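Local coordinates for alcohol dehydrogenase IV (Corynebacterium glutamicum, PDB 3IV7), which probably reduces maleylacetate with a nicotinamide cofactor and belongs to the iron-containing alcohol dehydrogenase family, at residues K16-Y21 with T151-S156; G239-I244 with P265-F270; G205-V210 with Q296-S301; F8-L13 with N186-N191. All coordinates share one frame; numbering follows the deposited sequence.

Contacts 1 and 4 both use strand 7-20, whose later half pairs within the parallel sheet (contact 1) while its earlier half lies on the start of helix 189-211 (contact 4); their centres are 24 Å apart. In the dimer the two halves also meet, Phe19 of contact 1 lying against Phe8 of the second subunit. Contact 3 sits further along helix 189-211, its centre 29 Å from that of contact 4. Contacts 2 and 3 touch where Pro265 packs on Gln296 and Arg299. Contacts 1 and 2 lie on opposite sides of the chain's centre. A bound 1,2-ethanediol, probably from the crystallisation liquor, lies about 4 Å from the Ile190 side chain of contact 4.

Contact 1. Residues K16-Y21 with T151-S156; sequences KVMFGY and TVIYDS
Lys16-Phe19 and Thr151-Tyr154 are neighbouring parallel strands of the Rossmann-like alpha/beta sheet; Lys16-Gly20 also pair antiparallel with a strand of the second subunit, so the sheet runs on across the dimer interface. Backbone bonds form a ladder: Lys16 O accepts Val152 N, Val152 O accepts Met18 N, Met18 O accepts Tyr154 N, and Tyr154 O accepts Gly20 N. Gly20 suits its backbone angles, which would jam a beta carbon against the preceding carbonyl.

Val17, Phe19 and Tyr154 touch helix 216-236; Val152 shares their face but meets Pro119 and Glu126, the latter also bonded by Tyr154 OH. Val17 CG1 meets the edge of the Tyr154 ring, 3.6 Å from Tyr154 CD2, and Phe19 CD2 presses on Tyr154 CB at 3.4 Å, the ring planes 52° apart. On the other face Lys16, Met18 and Thr151 touch helix 24-35. With CG anti to the carbonyl carbon (chi1 -55°) and the chain extended at chi2, SE of Met18, a selenomethionine, lies 4.0 Å from Thr151 CG2.

Asp155 OD1 accepts from Gly22 N and Glu157 N, tying the chain after both strands. Ser156 OG, hydrogen-bonded to Asp220, lies at the Tyr21 ring edge, 3.5 Å from Tyr21 CD2.

Contact 2. Residues G239-I244 with P265-F270; sequences GLHHKI and PYVLAF
His241 NE2 is hydrogen-bonded to His260 ND1 of the facing helix 256-271, and the same imidazole packs on Val267 of that helix. With CG anti to the backbone N (chi1 168°), His241 turns the edge of its ring to Val267 CG2. Between the two short segments themselves the touch is apolar; the polar end of His241 is received by His260, earlier in helix 256-271.

Val267 is the wedge. Its branched beta carbon offers two methyls to different neighbours: CG1 lies 4.0 Å from Leu240 CD2, while CG2 comes 3.8 Å from His241 CA and meets Ile244 CD1 tip to tip at 3.9 Å. Helices 240-250 and 256-271, joined by a short connection, thus pack as a helical hairpin in the all-helical C-terminal domain of the iron-containing alcohol dehydrogenase family, their segments inclined at 142° and 10.0 Å apart. The i, i+3 spacing of Val267 and Phe270, and the i, i+4 spacing of Leu240 and Ile244, put each pair on the side of its helix that meets the other segment.

Leu240 CD2 also reaches the Phe270 ring, 3.7 Å from Phe270 CD2, with the two side chains crossing near a right angle. Phe270 fills this end with a broad flat group. The next residue after His241, His242, points away from helix 256-271 and bonds Asp180 and His177 instead.

Contact 3. Residues G205-V210 with Q296-S301; sequences GLPKIV and QRLRLS
Pro207 and Leu298 make the central touch: Leu298 CD1 lies 3.7 Å from Pro207 CG and 3.8 Å from Pro207 CD, the leucine crossing the pyrrolidine ring at about a right angle. In Leu298, CG stands anti to the backbone N (chi1 172°), which carries the branch toward Pro207, and chi2 of 61° aims CD1 at it. The same CD1 is 4.3 Å from Leu206 CB, and Ser301 OG lies 3.8 Å from Pro207 CG. At the outer end Val210 CG1 rests 4.1 Å from Ser301 O.

One layer out are the groups that place these atoms. Ser301 OG donates to Leu298 O of its own helix at 2.8 Å, tying the hydroxyl back to the preceding turn, and Leu298 itself is backed by Leu172 and Leu175 of helix 164-181. Pro207, having no N-H, gives up one bond to the turn before and marks a kink in helix 189-211. The two segments run nearly side by side, 15° between their directions, joining helices 189-211 and 291-301 of the C-terminal helical domain.

With the serine proton already spent inside its own helix and proline offering no donor, these helices are probably held here by van der Waals contact and burial of apolar surface, over a small and partly solvent-lined patch.

Contact 4. Residues F8-L13 with N186-N191; sequences FNHDTL and NADPIN
His10 holds its CG anti to the backbone N (chi1 176°) and so extends its ring toward Asp188, whose own CG is tucked between backbone N and carbonyl carbon (chi1 69°). Together these turns bring His10 ND1 to Asp188 OD2 at 2.7 Å, with an N-H...O angle of 156°. The oxygen lies in the imidazole plane and is met on its syn side.

Asp188 also begins helix 189-211. Its OD1 accepts Asn191 N at 2.8 Å and, weakly, Ile190 N, while Asp188 N gives to Asn191 OD1 at 2.8 Å: a capping box, for which a short acid and a short amide are well suited. Asn191 ND2 is held in turn by Asn186 O and by Ser235.

Apolar groups close over the rings. Ile190 CD1 sits above one face of the imidazole, 4.1 Å from the centroid of the His10 ring, and Pro189 CD makes a CH-pi contact with Phe8, 4.2 Å from the centroid of the Phe8 ring. Phe8 CB meets Asp188 CB at 3.8 Å. Strand 8-12 pairs antiparallel with a strand of the second subunit, and Pro189 and Ile190 pack on Tyr224 of that subunit, so the helix start is itself part of the dimer interface.

Shared between an imidazole N-H and the helix's first amides, the carboxylate is probably ionised, and its charge would tend to raise the pKa of His10.

Contact 1. Residues K16-Y21 with T151-S156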
loop_
_atom_site.group_PDB
_atom_site.type_symbol
_atom_site.label_atom_id
_atom_site.label_comp_id
_atom_site.label_asym_id
_atom_site.label_seq_id
_atom_site.Cartn_x
_atom_site.Cartn_y
_atom_site.Cartn_z
ATOM N N LYS A 16 0.665 6.250 9.086
ATOM C CA LYS A 16 1.816 7.058 8.757
ATOM C C LYS A 16 3.060 6.310 9.222
ATOM O O LYS A 16 3.086 5.743 10.330
ATOM C CB LYS A 16 1.752 8.419 9.440
ATOM C CG LYS A 16 3.003 9.280 9.247
ATOM C CD LYS A 16 2.937 10.614 10.083
ATOM C CE LYS A 16 2.004 11.645 9.463
ATOM N NZ LYS A 16 2.478 12.090 8.081
ATOM N N VAL A 17 4.083 6.327 8.390
ATOM C CA VAL A 17 5.349 5.719 8.694
ATOM C C VAL A 17 6.419 6.739 8.519
ATOM O O VAL A 17 6.510 7.391 7.455
ATOM C CB VAL A 17 5.628 4.559 7.721
ATOM C CG1 VAL A 17 6.930 3.820 8.112
ATOM C CG2 VAL A 17 4.458 3.628 7.702
HETATM N N MSE A 18 7.185 6.978 9.572
HETATM C CA MSE A 18 8.304 7.910 9.501
HETATM C C MSE A 18 9.573 7.088 9.686
HETATM O O MSE A 18 9.669 6.293 10.624
HETATM C CB MSE A 18 8.181 8.959 10.580
HETATM C CG MSE A 18 6.847 9.698 10.558
HETATM SE SE MSE A 18 6.497 10.695 12.213
HETATM C CE MSE A 18 7.176 12.379 11.692
ATOM N N PHE A 19 10.541 7.286 8.803
ATOM C CA PHE A 19 11.672 6.409 8.723
ATOM C C PHE A 19 12.936 7.218 8.690
ATOM O O PHE A 19 13.057 8.165 7.902
ATOM C CB PHE A 19 11.557 5.554 7.441
ATOM C CG PHE A 19 12.411 4.334 7.437
ATOM C CD1 PHE A 19 13.784 4.428 7.260
ATOM C CD2 PHE A 19 11.852 3.083 7.634
ATOM C CE1 PHE A 19 14.583 3.284 7.274
ATOM C CE2 PHE A 19 12.638 1.941 7.664
ATOM C CZ PHE A 19 14.001 2.035 7.484
ATOM N N GLY A 20 13.904 6.847 9.511
ATOM C CA GLY A 20 15.220 7.499 9.442
ATOM C C GLY A 20 16.141 7.265 10.631
ATOM O O GLY A 20 15.774 7.573 11.771
ATOM N N TYR A 21 17.366 6.802 10.342
ATOM C CA TYR A 21 18.394 6.557 11.374
ATOM C C TYR A 21 18.618 7.808 12.183
ATOM O O TYR A 21 18.812 8.868 11.640
ATOM C CB TYR A 21 19.724 6.091 10.732
ATOM C CG TYR A 21 20.886 5.873 11.723
ATOM C CD1 TYR A 21 21.645 6.931 12.177
ATOM C CD2 TYR A 21 21.214 4.597 12.177
ATOM C CE1 TYR A 21 22.703 6.726 13.064
ATOM C CE2 TYR A 21 22.262 4.393 13.049
ATOM C CZ TYR A 21 22.992 5.456 13.494
ATOM O OH TYR A 21 24.067 5.256 14.346
ATOM N N THR A 151 0.654 5.798 13.841
ATOM C CA THR A 151 1.952 6.178 13.329
ATOM C C THR A 151 3.019 5.185 13.741
ATOM O O THR A 151 3.033 4.688 14.899
ATOM C CB THR A 151 2.342 7.556 13.842
ATOM O OG1 THR A 151 1.345 8.506 13.447
ATOM C CG2 THR A 151 3.721 7.966 13.312
ATOM N N VAL A 152 3.945 4.919 12.821
ATOM C CA VAL A 152 5.081 4.085 13.117
ATOM C C VAL A 152 6.353 4.863 12.862
ATOM O O VAL A 152 6.533 5.434 11.789
ATOM C CB VAL A 152 5.083 2.789 12.259
ATOM C CG1 VAL A 152 6.280 1.881 12.655
ATOM C CG2 VAL A 152 3.753 2.054 12.419
ATOM N N ILE A 153 7.220 4.911 13.870
ATOM C CA ILE A 153 8.554 5.553 13.739
ATOM C C ILE A 153 9.639 4.479 13.694
ATOM O O ILE A 153 9.795 3.698 14.637
ATOM C CB ILE A 153 8.804 6.532 14.868
ATOM C CG1 ILE A 153 7.735 7.637 14.820
ATOM C CG2 ILE A 153 10.289 7.117 14.796
ATOM C CD1 ILE A 153 7.701 8.567 16.093
ATOM N N TYR A 154 10.296 4.382 12.548
ATOM C CA TYR A 154 11.369 3.426 12.321
ATOM C C TYR A 154 12.725 4.109 12.348
ATOM O O TYR A 154 13.061 4.906 11.447
ATOM C CB TYR A 154 11.202 2.716 10.960
ATOM C CG TYR A 154 10.164 1.653 10.932
ATOM C CD1 TYR A 154 10.226 0.560 11.808
ATOM C CD2 TYR A 154 9.164 1.662 9.970
ATOM C CE1 TYR A 154 9.317 -0.415 11.765
ATOM C CE2 TYR A 154 8.234 0.661 9.921
ATOM C CZ TYR A 154 8.319 -0.387 10.800
ATOM O OH TYR A 154 7.401 -1.392 10.746
ATOM N N ASP A 155 13.518 3.768 13.363
ATOM C CA ASP A 155 14.855 4.336 13.563
ATOM C C ASP A 155 15.814 3.172 13.789
ATOM O O ASP A 155 15.870 2.582 14.893
ATOM C CB ASP A 155 14.831 5.291 14.765
ATOM C CG ASP A 155 16.177 5.948 15.042
ATOM O OD1 ASP A 155 17.203 5.506 14.481
ATOM O OD2 ASP A 155 16.208 6.911 15.825
ATOM N N SER A 156 16.578 2.845 12.762
ATOM C CA SER A 156 17.467 1.690 12.818
ATOM C C SER A 156 18.584 1.835 13.844
ATOM O O SER A 156 19.221 0.854 14.186
ATOM C CB SER A 156 18.058 1.399 11.430
ATOM O OG SER A 156 18.737 2.532 10.920
HETATM O O HOH W 1 13.063 7.360 12.892
#

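Contact 2. Residues G239-I244 with P265-F270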
loop_
_atom_site.group_PDB
_atom_site.type_symbol
_atom_site.label_atom_id
_atom_site.label_comp_id
_atom_site.label_asym_id
_atom_site.label_seq_id
_atom_site.Cartn_x
_atom_site.Cartn_y
_atom_site.Cartn_z
ATOM N N GLY A 239 -2.128 -17.696 7.145
ATOM C CA GLY A 239 -2.123 -18.908 6.372
ATOM C C GLY A 239 -1.625 -20.057 7.251
ATOM O O GLY A 239 -1.511 -19.901 8.472
ATOM N N LEU A 240 -1.325 -21.193 6.624
ATOM C CA LEU A 240 -0.849 -22.405 7.344
ATOM C C LEU A 240 0.299 -22.125 8.330
ATOM O O LEU A 240 0.259 -22.582 9.476
ATOM C CB LEU A 240 -0.406 -23.472 6.341
ATOM C CG LEU A 240 0.151 -24.815 6.888
ATOM C CD1 LEU A 240 -0.882 -25.547 7.741
ATOM C CD2 LEU A 240 0.622 -25.697 5.756
ATOM N N HIS A 241 1.326 -21.398 7.878
ATOM C CA HIS A 241 2.492 -21.125 8.712
ATOM C C HIS A 241 2.104 -20.484 9.999
ATOM O O HIS A 241 2.527 -20.929 11.063
ATOM C CB HIS A 241 3.516 -20.232 8.005
ATOM C CG HIS A 241 4.576 -19.710 8.915
ATOM N ND1 HIS A 241 5.776 -20.352 9.098
ATOM C CD2 HIS A 241 4.608 -18.612 9.716
ATOM C CE1 HIS A 241 6.504 -19.675 9.967
ATOM N NE2 HIS A 241 5.817 -18.617 10.358
ATOM N N HIS A 242 1.290 -19.436 9.921
ATOM C CA HIS A 242 0.909 -18.695 11.108
ATOM C C HIS A 242 0.025 -19.505 12.020
ATOM O O HIS A 242 0.116 -19.370 13.229
ATOM C CB HIS A 242 0.245 -17.349 10.732
ATOM C CG HIS A 242 1.185 -16.393 10.088
ATOM N ND1 HIS A 242 1.514 -16.464 8.753
ATOM C CD2 HIS A 242 1.928 -15.384 10.611
ATOM C CE1 HIS A 242 2.405 -15.523 8.478
ATOM N NE2 HIS A 242 2.665 -14.852 9.585
ATOM N N LYS A 243 -0.849 -20.322 11.457
ATOM C CA LYS A 243 -1.714 -21.175 12.289
ATOM C C LYS A 243 -0.844 -22.162 13.091
ATOM O O LYS A 243 -1.034 -22.321 14.277
ATOM C CB LYS A 243 -2.720 -21.934 11.437
ATOM C CG LYS A 243 -3.769 -21.077 10.711
ATOM C CD LYS A 243 -4.429 -20.062 11.626
ATOM C CE LYS A 243 -5.515 -19.275 10.886
ATOM N NZ LYS A 243 -6.261 -18.403 11.821
ATOM N N ILE A 244 0.132 -22.790 12.422
ATOM C CA ILE A 244 1.065 -23.690 13.090
ATOM C C ILE A 244 1.808 -22.945 14.213
ATOM O O ILE A 244 1.806 -23.381 15.378
ATOM C CB ILE A 244 2.091 -24.253 12.114
ATOM C CG1 ILE A 244 1.435 -25.245 11.151
ATOM C CG2 ILE A 244 3.232 -24.914 12.876
ATOM C CD1 ILE A 244 2.326 -25.675 10.012
ATOM N N PRO A 265 10.546 -22.621 6.398
ATOM C CA PRO A 265 10.977 -23.400 5.228
ATOM C C PRO A 265 10.174 -24.666 4.986
ATOM O O PRO A 265 10.055 -25.113 3.844
ATOM C CB PRO A 265 12.409 -23.752 5.559
ATOM C CG PRO A 265 12.474 -23.637 7.119
ATOM C CD PRO A 265 11.610 -22.511 7.417
ATOM N N TYR A 266 9.647 -25.253 6.054
ATOM C CA TYR A 266 8.833 -26.481 5.952
ATOM C C TYR A 266 7.451 -26.180 5.346
ATOM O O TYR A 266 6.959 -26.934 4.499
ATOM C CB TYR A 266 8.742 -27.198 7.343
ATOM C CG TYR A 266 10.111 -27.608 7.790
ATOM C CD1 TYR A 266 10.737 -28.715 7.217
ATOM C CD2 TYR A 266 10.852 -26.801 8.621
ATOM C CE1 TYR A 266 12.025 -29.015 7.494
ATOM C CE2 TYR A 266 12.132 -27.109 8.937
ATOM C CZ TYR A 266 12.731 -28.220 8.361
ATOM O OH TYR A 266 14.035 -28.540 8.667
ATOM N N VAL A 267 6.870 -25.041 5.705
ATOM C CA VAL A 267 5.581 -24.641 5.102
ATOM C C VAL A 267 5.807 -24.240 3.656
ATOM O O VAL A 267 5.010 -24.577 2.787
ATOM C CB VAL A 267 4.912 -23.545 5.847
ATOM C CG1 VAL A 267 3.612 -23.156 5.137
ATOM C CG2 VAL A 267 4.645 -23.978 7.321
ATOM N N LEU A 268 6.926 -23.586 3.379
ATOM C CA LEU A 268 7.246 -23.246 1.995
ATOM C C LEU A 268 7.407 -24.513 1.164
ATOM O O LEU A 268 6.775 -24.651 0.096
ATOM C CB LEU A 268 8.495 -22.416 1.902
ATOM C CG LEU A 268 8.892 -22.002 0.490
ATOM C CD1 LEU A 268 7.721 -21.256 -0.215
ATOM C CD2 LEU A 268 10.127 -21.147 0.566
ATOM N N ALA A 269 8.251 -25.430 1.636
ATOM C CA ALA A 269 8.487 -26.702 0.937
ATOM C C ALA A 269 7.196 -27.438 0.690
ATOM O O ALA A 269 6.984 -27.987 -0.384
ATOM C CB ALA A 269 9.437 -27.581 1.743
ATOM N N PHE A 270 6.330 -27.435 1.698
ATOM C CA PHE A 270 5.049 -28.153 1.675
ATOM C C PHE A 270 4.066 -27.585 0.637
ATOM O O PHE A 270 3.479 -28.335 -0.132
ATOM C CB PHE A 270 4.412 -28.076 3.078
ATOM C CG PHE A 270 3.068 -28.763 3.197
ATOM C CD1 PHE A 270 2.992 -30.121 3.463
ATOM C CD2 PHE A 270 1.894 -28.031 3.151
ATOM C CE1 PHE A 270 1.752 -30.752 3.596
ATOM C CE2 PHE A 270 0.643 -28.657 3.302
ATOM C CZ PHE A 270 0.578 -30.007 3.514
#

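Contact 3. Residues G205-V210 with Q296-S301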
loop_
_atom_site.group_PDB
_atom_site.type_symbol
_atom_site.label_atom_id
_atom_site.label_comp_id
_atom_site.label_asym_id
_atom_site.label_seq_id
_atom_site.Cartn_x
_atom_site.Cartn_y
_atom_site.Cartn_z
ATOM N N GLY A 205 18.816 -7.439 3.456
ATOM C CA GLY A 205 19.206 -6.866 4.755
ATOM C C GLY A 205 19.804 -7.815 5.783
ATOM O O GLY A 205 20.841 -7.508 6.391
ATOM N N LEU A 206 19.183 -8.980 5.963
ATOM C CA LEU A 206 19.592 -9.884 7.009
ATOM C C LEU A 206 21.044 -10.349 6.878
ATOM O O LEU A 206 21.763 -10.354 7.864
ATOM C CB LEU A 206 18.606 -11.079 7.145
ATOM C CG LEU A 206 17.139 -10.673 7.477
ATOM C CD1 LEU A 206 16.219 -11.885 7.533
ATOM C CD2 LEU A 206 17.028 -9.856 8.780
ATOM N N PRO A 207 21.503 -10.680 5.652
ATOM C CA PRO A 207 22.894 -11.098 5.578
ATOM C C PRO A 207 23.881 -9.952 5.889
ATOM O O PRO A 207 25.008 -10.220 6.309
ATOM C CB PRO A 207 23.062 -11.539 4.112
ATOM C CG PRO A 207 21.660 -11.847 3.638
ATOM C CD PRO A 207 20.760 -10.967 4.406
ATOM N N LYS A 208 23.486 -8.703 5.584
ATOM C CA LYS A 208 24.335 -7.553 5.831
ATOM C C LYS A 208 24.462 -7.303 7.361
ATOM O O LYS A 208 25.493 -6.866 7.831
ATOM C CB LYS A 208 23.781 -6.323 5.131
ATOM C CG LYS A 208 23.875 -6.367 3.603
ATOM C CD LYS A 208 23.254 -5.120 2.996
ATOM C CE LYS A 208 22.922 -5.313 1.510
ATOM N NZ LYS A 208 22.246 -4.164 0.996
ATOM N N ILE A 209 23.405 -7.628 8.106
ATOM C CA ILE A 209 23.400 -7.529 9.573
ATOM C C ILE A 209 24.315 -8.595 10.197
ATOM O O ILE A 209 25.024 -8.319 11.179
ATOM C CB ILE A 209 21.960 -7.658 10.150
ATOM C CG1 ILE A 209 21.129 -6.424 9.753
ATOM C CG2 ILE A 209 21.992 -7.847 11.709
ATOM C CD1 ILE A 209 19.685 -6.598 9.835
ATOM N N VAL A 210 24.334 -9.791 9.610
ATOM C CA VAL A 210 25.224 -10.881 10.108
ATOM C C VAL A 210 26.673 -10.545 9.795
ATOM O O VAL A 210 27.539 -10.709 10.624
ATOM C CB VAL A 210 24.855 -12.246 9.481
ATOM C CG1 VAL A 210 25.910 -13.299 9.835
ATOM C CG2 VAL A 210 23.415 -12.680 9.935
ATOM N N GLN A 296 16.620 -21.130 1.320
ATOM C CA GLN A 296 17.700 -21.962 1.869
ATOM C C GLN A 296 19.061 -21.249 1.834
ATOM O O GLN A 296 19.826 -21.332 2.795
ATOM C CB GLN A 296 17.770 -23.314 1.158
ATOM C CG GLN A 296 16.595 -24.249 1.441
ATOM C CD GLN A 296 16.465 -24.642 2.915
ATOM O OE1 GLN A 296 15.789 -23.963 3.692
ATOM N NE2 GLN A 296 17.031 -25.798 3.275
ATOM N N ARG A 297 19.341 -20.527 0.746
ATOM C CA ARG A 297 20.560 -19.730 0.657
ATOM C C ARG A 297 20.584 -18.633 1.691
ATOM O O ARG A 297 21.639 -18.324 2.237
ATOM C CB ARG A 297 20.704 -19.106 -0.719
ATOM C CG ARG A 297 21.043 -20.083 -1.759
ATOM C CD ARG A 297 21.096 -19.471 -3.127
ATOM N NE ARG A 297 21.302 -20.501 -4.154
ATOM C CZ ARG A 297 21.396 -20.263 -5.458
ATOM N NH1 ARG A 297 21.324 -19.021 -5.924
ATOM N NH2 ARG A 297 21.580 -21.275 -6.300
ATOM N N LEU A 298 19.444 -17.993 1.922
ATOM C CA LEU A 298 19.371 -16.982 2.946
ATOM C C LEU A 298 19.653 -17.602 4.292
ATOM O O LEU A 298 20.513 -17.101 5.064
ATOM C CB LEU A 298 18.016 -16.302 2.955
ATOM C CG LEU A 298 17.763 -15.343 4.115
ATOM C CD1 LEU A 298 18.776 -14.181 4.127
ATOM C CD2 LEU A 298 16.339 -14.828 3.998
ATOM N N ARG A 299 18.971 -18.705 4.582
ATOM C CA ARG A 299 19.124 -19.374 5.879
ATOM C C ARG A 299 20.555 -19.787 6.161
ATOM O O ARG A 299 21.074 -19.557 7.266
ATOM C CB ARG A 299 18.194 -20.574 5.981
ATOM C CG ARG A 299 16.708 -20.170 6.074
ATOM C CD ARG A 299 15.820 -21.348 6.155
ATOM N NE ARG A 299 16.014 -22.055 7.406
ATOM C CZ ARG A 299 16.253 -23.358 7.529
ATOM N NH1 ARG A 299 16.321 -24.164 6.465
ATOM N NH2 ARG A 299 16.404 -23.871 8.738
ATOM N N LEU A 300 21.215 -20.375 5.175
ATOM C CA LEU A 300 22.618 -20.723 5.344
ATOM C C LEU A 300 23.460 -19.455 5.584
ATOM O O LEU A 300 24.288 -19.419 6.465
ATOM C CB LEU A 300 23.133 -21.463 4.114
ATOM C CG LEU A 300 24.514 -22.079 4.282
ATOM C CD1 LEU A 300 24.513 -22.964 5.499
ATOM C CD2 LEU A 300 24.913 -22.881 3.032
ATOM N N SER A 301 23.186 -18.383 4.841
ATOM C CA SER A 301 24.002 -17.173 4.972
ATOM C C SER A 301 23.808 -16.447 6.308
ATOM O O SER A 301 24.659 -15.679 6.710
ATOM C CB SER A 301 23.776 -16.221 3.801
ATOM O OG SER A 301 22.580 -15.485 3.970
#

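Contact 4. Residues F8-L13 with N186-N191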
loop_
_atom_site.group_PDB
_atom_site.type_symbol
_atom_site.label_atom_id
_atom_site.label_comp_id
_atom_site.label_asym_id
_atom_site.label_seq_id
_atom_site.Cartn_x
_atom_site.Cartn_y
_atom_site.Cartn_z
ATOM N N PHE A 8 -11.188 -9.399 -6.054
ATOM C CA PHE A 8 -10.717 -9.208 -4.704
ATOM C C PHE A 8 -11.400 -8.049 -3.980
ATOM O O PHE A 8 -12.072 -7.208 -4.588
ATOM C CB PHE A 8 -9.181 -9.022 -4.662
ATOM C CG PHE A 8 -8.681 -7.786 -5.374
ATOM C CD1 PHE A 8 -8.286 -7.844 -6.714
ATOM C CD2 PHE A 8 -8.530 -6.570 -4.682
ATOM C CE1 PHE A 8 -7.804 -6.689 -7.364
ATOM C CE2 PHE A 8 -8.079 -5.407 -5.348
ATOM C CZ PHE A 8 -7.692 -5.472 -6.656
ATOM N N ASN A 9 -11.294 -8.083 -2.661
ATOM C CA ASN A 9 -11.792 -7.047 -1.777
ATOM C C ASN A 9 -10.616 -6.697 -0.858
ATOM O O ASN A 9 -10.197 -7.512 -0.011
ATOM C CB ASN A 9 -12.991 -7.586 -0.984
ATOM C CG ASN A 9 -13.717 -6.494 -0.170
ATOM O OD1 ASN A 9 -13.107 -5.530 0.278
ATOM N ND2 ASN A 9 -15.023 -6.682 0.044
ATOM N N HIS A 10 -10.041 -5.519 -1.051
ATOM C CA HIS A 10 -8.824 -5.157 -0.348
ATOM C C HIS A 10 -9.031 -3.944 0.565
ATOM O O HIS A 10 -9.538 -2.891 0.139
ATOM C CB HIS A 10 -7.692 -4.872 -1.354
ATOM C CG HIS A 10 -6.426 -4.410 -0.711
ATOM N ND1 HIS A 10 -5.424 -5.277 -0.344
ATOM C CD2 HIS A 10 -6.037 -3.185 -0.287
ATOM C CE1 HIS A 10 -4.470 -4.606 0.277
ATOM N NE2 HIS A 10 -4.812 -3.333 0.308
ATOM N N ASP A 11 -8.616 -4.089 1.807
ATOM C CA ASP A 11 -8.641 -2.989 2.763
ATOM C C ASP A 11 -7.246 -2.426 2.918
ATOM O O ASP A 11 -6.355 -3.092 3.449
ATOM C CB ASP A 11 -9.127 -3.458 4.117
ATOM C CG ASP A 11 -10.578 -3.862 4.093
ATOM O OD1 ASP A 11 -11.446 -2.983 3.900
ATOM O OD2 ASP A 11 -10.850 -5.051 4.260
ATOM N N THR A 12 -7.053 -1.199 2.460
ATOM C CA THR A 12 -5.815 -0.493 2.748
ATOM C C THR A 12 -6.025 0.231 4.056
ATOM O O THR A 12 -6.920 1.025 4.167
ATOM C CB THR A 12 -5.471 0.482 1.678
ATOM O OG1 THR A 12 -5.240 -0.239 0.455
ATOM C CG2 THR A 12 -4.218 1.282 2.075
ATOM N N LEU A 13 -5.188 -0.076 5.046
ATOM C CA LEU A 13 -5.335 0.467 6.386
ATOM C C LEU A 13 -4.609 1.787 6.527
ATOM O O LEU A 13 -3.510 1.937 6.004
ATOM C CB LEU A 13 -4.772 -0.517 7.413
ATOM C CG LEU A 13 -5.419 -1.897 7.425
ATOM C CD1 LEU A 13 -4.826 -2.728 8.530
ATOM C CD2 LEU A 13 -6.975 -1.821 7.541
ATOM N N ASN A 186 -6.833 -14.355 2.336
ATOM C CA ASN A 186 -7.278 -13.184 1.555
ATOM C C ASN A 186 -6.141 -12.594 0.736
ATOM O O ASN A 186 -6.032 -11.392 0.598
ATOM C CB ASN A 186 -7.880 -12.129 2.472
ATOM C CG ASN A 186 -9.024 -12.685 3.330
ATOM O OD1 ASN A 186 -8.901 -12.793 4.551
ATOM N ND2 ASN A 186 -10.102 -13.084 2.688
ATOM N N ALA A 187 -5.292 -13.469 0.213
ATOM C CA ALA A 187 -4.258 -13.077 -0.693
ATOM C C ALA A 187 -4.906 -12.289 -1.832
ATOM O O ALA A 187 -5.974 -12.664 -2.336
ATOM C CB ALA A 187 -3.523 -14.353 -1.267
ATOM N N ASP A 188 -4.263 -11.209 -2.247
ATOM C CA ASP A 188 -4.737 -10.437 -3.436
ATOM C C ASP A 188 -3.496 -9.812 -4.106
ATOM O O ASP A 188 -2.402 -9.975 -3.597
ATOM C CB ASP A 188 -5.813 -9.401 -3.035
ATOM C CG ASP A 188 -5.255 -8.244 -2.177
ATOM O OD1 ASP A 188 -4.130 -7.752 -2.476
ATOM O OD2 ASP A 188 -5.985 -7.794 -1.233
ATOM N N PRO A 189 -3.664 -9.134 -5.262
ATOM C CA PRO A 189 -2.478 -8.662 -5.975
ATOM C C PRO A 189 -1.686 -7.594 -5.277
ATOM O O PRO A 189 -0.476 -7.468 -5.539
ATOM C CB PRO A 189 -3.049 -8.118 -7.315
ATOM C CG PRO A 189 -4.314 -8.849 -7.514
ATOM C CD PRO A 189 -4.872 -9.125 -6.127
ATOM N N ILE A 190 -2.341 -6.827 -4.398
ATOM C CA ILE A 190 -1.692 -5.735 -3.682
ATOM C C ILE A 190 -0.889 -6.280 -2.511
ATOM O O ILE A 190 0.297 -5.976 -2.388
ATOM C CB ILE A 190 -2.705 -4.698 -3.197
ATOM C CG1 ILE A 190 -3.403 -4.080 -4.408
ATOM C CG2 ILE A 190 -1.977 -3.590 -2.334
ATOM C CD1 ILE A 190 -4.706 -3.421 -4.124
ATOM N N ASN A 191 -1.518 -7.073 -1.627
ATOM C CA ASN A 191 -0.741 -7.655 -0.549
ATOM C C ASN A 191 0.375 -8.594 -1.099
ATOM O O ASN A 191 1.419 -8.747 -0.474
ATOM C CB ASN A 191 -1.599 -8.304 0.555
ATOM C CG ASN A 191 -2.549 -9.387 0.043
ATOM O OD1 ASN A 191 -2.141 -10.308 -0.649
ATOM N ND2 ASN A 191 -3.811 -9.341 0.516
#